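Homocysteine S-methyltransferase (Escherichia coli, PDB 5DMM) catalyses zinc-dependent methyl transfer from S-methylmethionine, or less efficiently from S-adenosylmethionine, to homocysteine, yielding methionine. Local coordinates at residues A[26-30]-A[51-57]. Numbering follows the deposited sequence.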
ATOM      1  N   GLU A  26     -11.583   6.544   9.217  1.00 24.93           N
ATOM      2  CA  GLU A  26     -11.691   7.990   9.253  1.00 21.17           C
ATOM      3  C   GLU A  26     -12.877   8.495   8.445  1.00 23.35           C
ATOM      4  O   GLU A  26     -13.541   9.442   8.849  1.00 21.90           O
ATOM      5  CB  GLU A  26     -10.393   8.618   8.746  1.00 25.55           C
ATOM      6  CG  GLU A  26      -9.345   8.790   9.841  1.00 29.50           C
ATOM      7  CD  GLU A  26      -9.421  10.160  10.497  1.00 28.26           C
ATOM      8  OE1 GLU A  26      -9.876  11.116   9.825  1.00 30.36           O
ATOM      9  OE2 GLU A  26      -9.028  10.289  11.676  1.00 24.42           O
ATOM     10  N   LEU A  27     -13.141   7.868   7.305  1.00 20.25           N
ATOM     11  CA  LEU A  27     -14.292   8.279   6.490  1.00 18.16           C
ATOM     12  C   LEU A  27     -15.596   7.985   7.212  1.00 22.65           C
ATOM     13  O   LEU A  27     -16.523   8.808   7.218  1.00 22.53           O
ATOM     14  CB  LEU A  27     -14.269   7.577   5.136  1.00 20.91           C
ATOM     15  CG  LEU A  27     -13.163   8.012   4.182  1.00 22.70           C
ATOM     16  CD1 LEU A  27     -13.226   7.202   2.879  1.00 18.10           C
ATOM     17  CD2 LEU A  27     -13.286   9.505   3.873  1.00 17.43           C
ATOM     18  N   GLU A  28     -15.671   6.805   7.817  1.00 20.21           N
ATOM     19  CA  GLU A  28     -16.837   6.428   8.607  1.00 26.11           C
ATOM     20  C   GLU A  28     -17.077   7.353   9.803  1.00 26.43           C
ATOM     21  O   GLU A  28     -18.226   7.694  10.115  1.00 22.02           O
ATOM     22  CB  GLU A  28     -16.691   4.986   9.089  1.00 31.12           C
ATOM     23  CG  GLU A  28     -16.775   3.966   7.975  1.00 35.34           C
ATOM     24  CD  GLU A  28     -16.895   2.561   8.508  1.00 46.31           C
ATOM     25  OE1 GLU A  28     -16.361   2.306   9.611  1.00 50.10           O
ATOM     26  OE2 GLU A  28     -17.532   1.720   7.833  1.00 56.13           O
ATOM     27  N   ALA A  29     -16.001   7.752  10.479  1.00 25.39           N
ATOM     28  CA  ALA A  29     -16.115   8.703  11.583  1.00 22.95           C
ATOM     29  C   ALA A  29     -16.707  10.033  11.110  1.00 23.55           C
ATOM     30  O   ALA A  29     -17.383  10.722  11.871  1.00 23.14           O
ATOM     31  CB  ALA A  29     -14.753   8.934  12.232  1.00 21.43           C
ATOM     32  N   ARG A  30     -16.455  10.386   9.850  1.00 22.59           N
ATOM     33  CA  ARG A  30     -16.938  11.641   9.291  1.00 22.52           C
ATOM     34  C   ARG A  30     -18.317  11.482   8.652  1.00 25.02           C
ATOM     35  O   ARG A  30     -18.835  12.414   8.042  1.00 27.72           O
ATOM     36  CB  ARG A  30     -15.922  12.194   8.283  1.00 21.93           C
ATOM     37  CG  ARG A  30     -14.575  12.564   8.956  1.00 24.73           C
ATOM     38  CD  ARG A  30     -13.510  13.087   7.986  1.00 30.64           C
ATOM     39  NE  ARG A  30     -12.168  13.077   8.587  1.00 34.52           N
ATOM     40  CZ  ARG A  30     -11.553  14.145   9.097  1.00 31.45           C
ATOM     41  NH1 ARG A  30     -12.143  15.329   9.075  1.00 31.46           N
ATOM     42  NH2 ARG A  30     -10.344  14.027   9.630  1.00 33.40           N
ATOM     43  N   ILE A  51     -11.784  12.382   1.475  1.00 16.09           N
ATOM     44  CA  ILE A  51     -10.568  11.589   1.252  1.00 17.50           C
ATOM     45  C   ILE A  51      -9.320  12.467   1.386  1.00 15.30           C
ATOM     46  O   ILE A  51      -8.325  12.082   2.023  1.00 15.07           O
ATOM     47  CB  ILE A  51     -10.609  10.902  -0.130  1.00 15.59           C
ATOM     48  CG1 ILE A  51     -11.654   9.780  -0.120  1.00 17.88           C
ATOM     49  CG2 ILE A  51      -9.237  10.342  -0.511  1.00 15.83           C
ATOM     50  CD1 ILE A  51     -11.834   9.104  -1.499  1.00 17.92           C
ATOM     51  N   ARG A  52      -9.377  13.651   0.787  1.00 17.56           N
ATOM     52  CA  ARG A  52      -8.285  14.612   0.889  1.00 15.69           C
ATOM     53  C   ARG A  52      -8.049  15.011   2.351  1.00 18.33           C
ATOM     54  O   ARG A  52      -6.899  15.124   2.791  1.00 19.19           O
ATOM     55  CB  ARG A  52      -8.594  15.846   0.034  1.00 21.55           C
ATOM     56  CG  ARG A  52      -7.541  16.944   0.044  1.00 20.83           C
ATOM     57  CD  ARG A  52      -8.212  18.295  -0.254  1.00 28.77           C
ATOM     58  NE  ARG A  52      -9.056  18.698   0.879  1.00 37.51           N
ATOM     59  CZ  ARG A  52     -10.267  19.253   0.788  1.00 41.25           C
ATOM     60  NH1 ARG A  52     -10.820  19.503  -0.393  1.00 41.49           N
ATOM     61  NH2 ARG A  52     -10.931  19.563   1.893  1.00 42.96           N
ATOM     62  N   GLU A  53      -9.137  15.212   3.096  1.00 19.09           N
ATOM     63  CA  GLU A  53      -9.039  15.572   4.511  1.00 17.63           C
ATOM     64  C   GLU A  53      -8.351  14.467   5.320  1.00 18.52           C
ATOM     65  O   GLU A  53      -7.542  14.741   6.208  1.00 19.56           O
ATOM     66  CB  GLU A  53     -10.428  15.876   5.079  1.00 21.72           C
ATOM     67  CG  GLU A  53     -10.974  17.231   4.628  1.00 26.34           C
ATOM     68  CD  GLU A  53     -12.377  17.537   5.157  1.00 34.42           C
ATOM     69  OE1 GLU A  53     -12.759  16.974   6.207  1.00 43.64           O
ATOM     70  OE2 GLU A  53     -13.096  18.344   4.514  1.00 34.94           O
ATOM     71  N   VAL A  54      -8.677  13.214   5.020  1.00 16.56           N
ATOM     72  CA  VAL A  54      -8.057  12.110   5.749  1.00 17.13           C
ATOM     73  C   VAL A  54      -6.564  12.020   5.443  1.00 15.73           C
ATOM     74  O   VAL A  54      -5.756  11.779   6.350  1.00 14.30           O
ATOM     75  CB  VAL A  54      -8.730  10.766   5.428  1.00 16.44           C
ATOM     76  CG1 VAL A  54      -7.937   9.626   6.079  1.00 17.73           C
ATOM     77  CG2 VAL A  54     -10.171  10.772   5.921  1.00 17.30           C
ATOM     78  N   HIS A  55      -6.188  12.224   4.182  1.00 15.00           N
ATOM     79  CA  HIS A  55      -4.761  12.232   3.842  1.00 17.99           C
ATOM     80  C   HIS A  55      -4.046  13.350   4.621  1.00 16.00           C
ATOM     81  O   HIS A  55      -2.953  13.164   5.162  1.00 14.66           O
ATOM     82  CB  HIS A  55      -4.548  12.417   2.335  1.00 17.43           C
ATOM     83  CG  HIS A  55      -4.904  11.218   1.507  1.00 16.38           C
ATOM     84  ND1 HIS A  55      -4.413   9.957   1.767  1.00 15.94           N
ATOM     85  CD2 HIS A  55      -5.681  11.099   0.403  1.00 14.80           C
ATOM     86  CE1 HIS A  55      -4.879   9.111   0.860  1.00 15.46           C
ATOM     87  NE2 HIS A  55      -5.645   9.780   0.021  1.00 13.87           N
ATOM     88  N   LEU A  56      -4.684  14.514   4.693  1.00 16.98           N
ATOM     89  CA  LEU A  56      -4.102  15.641   5.415  1.00 17.25           C
ATOM     90  C   LEU A  56      -3.971  15.304   6.902  1.00 18.91           C
ATOM     91  O   LEU A  56      -2.961  15.613   7.537  1.00 17.44           O
ATOM     92  CB  LEU A  56      -4.948  16.899   5.218  1.00 17.76           C
ATOM     93  CG  LEU A  56      -4.515  18.131   6.020  1.00 20.45           C
ATOM     94  CD1 LEU A  56      -3.097  18.558   5.641  1.00 20.84           C
ATOM     95  CD2 LEU A  56      -5.518  19.277   5.828  1.00 20.03           C
ATOM     96  N   ASP A  57      -4.999  14.658   7.440  1.00 15.91           N
ATOM     97  CA  ASP A  57      -4.996  14.161   8.819  1.00 19.28           C
ATOM     98  C   ASP A  57      -3.775  13.282   9.128  1.00 18.50           C
ATOM     99  O   ASP A  57      -3.123  13.410  10.179  1.00 17.33           O
ATOM    100  CB  ASP A  57      -6.278  13.364   9.053  1.00 20.56           C
ATOM    101  CG  ASP A  57      -6.723  13.369  10.488  1.00 33.62           C
ATOM    102  OD1 ASP A  57      -5.857  13.350  11.395  1.00 36.48           O
ATOM    103  OD2 ASP A  57      -7.956  13.386  10.704  1.00 38.57           O
TER
HETATM  104  O   HOH W   1      -7.604  12.638  13.274  1.00 25.73           O
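Two carboxylates of like charge, E26 and D57, stand with OE1 of E26 3.1 Å from OD2 of D57, an approach that the guanidinium of R30, bound to both, would be expected to ease. A water also links E26 OE2 and, weakly, D57 OD1. R30, just past the C-terminal end of helix 24-29, runs extended from CG to NE, which carries its head across to helix 48-61. There NH2 makes a salt bridge of 2.7 Å to D57 OD2, which lies at the guanidinium edge although the carboxylate plane is turned 79° from it. One helical turn back, E26 bends at chi2 (-93°) and offers OE1 to the same cation: NE and NH2 both donate to this single oxygen, the NH2 bond being 3.0 Å long and using the syn lone pair. This side-on grip, close to the guanidinium plane, would limit rotation of the head, and D57 on NH2 adds to it. E53 joins the network differently. Its CB lies over one guanidinium face, and its OE1, 3.4 Å from R30 NH1, sits well out of the plane, so the attraction is purely electrostatic; its OE2 has a long, 3.6 Å salt bridge to NH2 of R52.

Beneath the charges the contact is apolar. V54 CG2 packs against E26 CB at 3.6 Å and meets L27 CD2 at 3.9 Å, while L27 CD1 reaches I51 CG1. These side chains join helix 24-29 to helix 48-61 of the TIM-barrel-type fold, away from the zinc site; M23 and helix 39-46 pack beside them, and helix 85-109 lies against I51. Even with R52 counted, three carboxylates share two guanidinium groups, which might raise the pKa of E26 or D57.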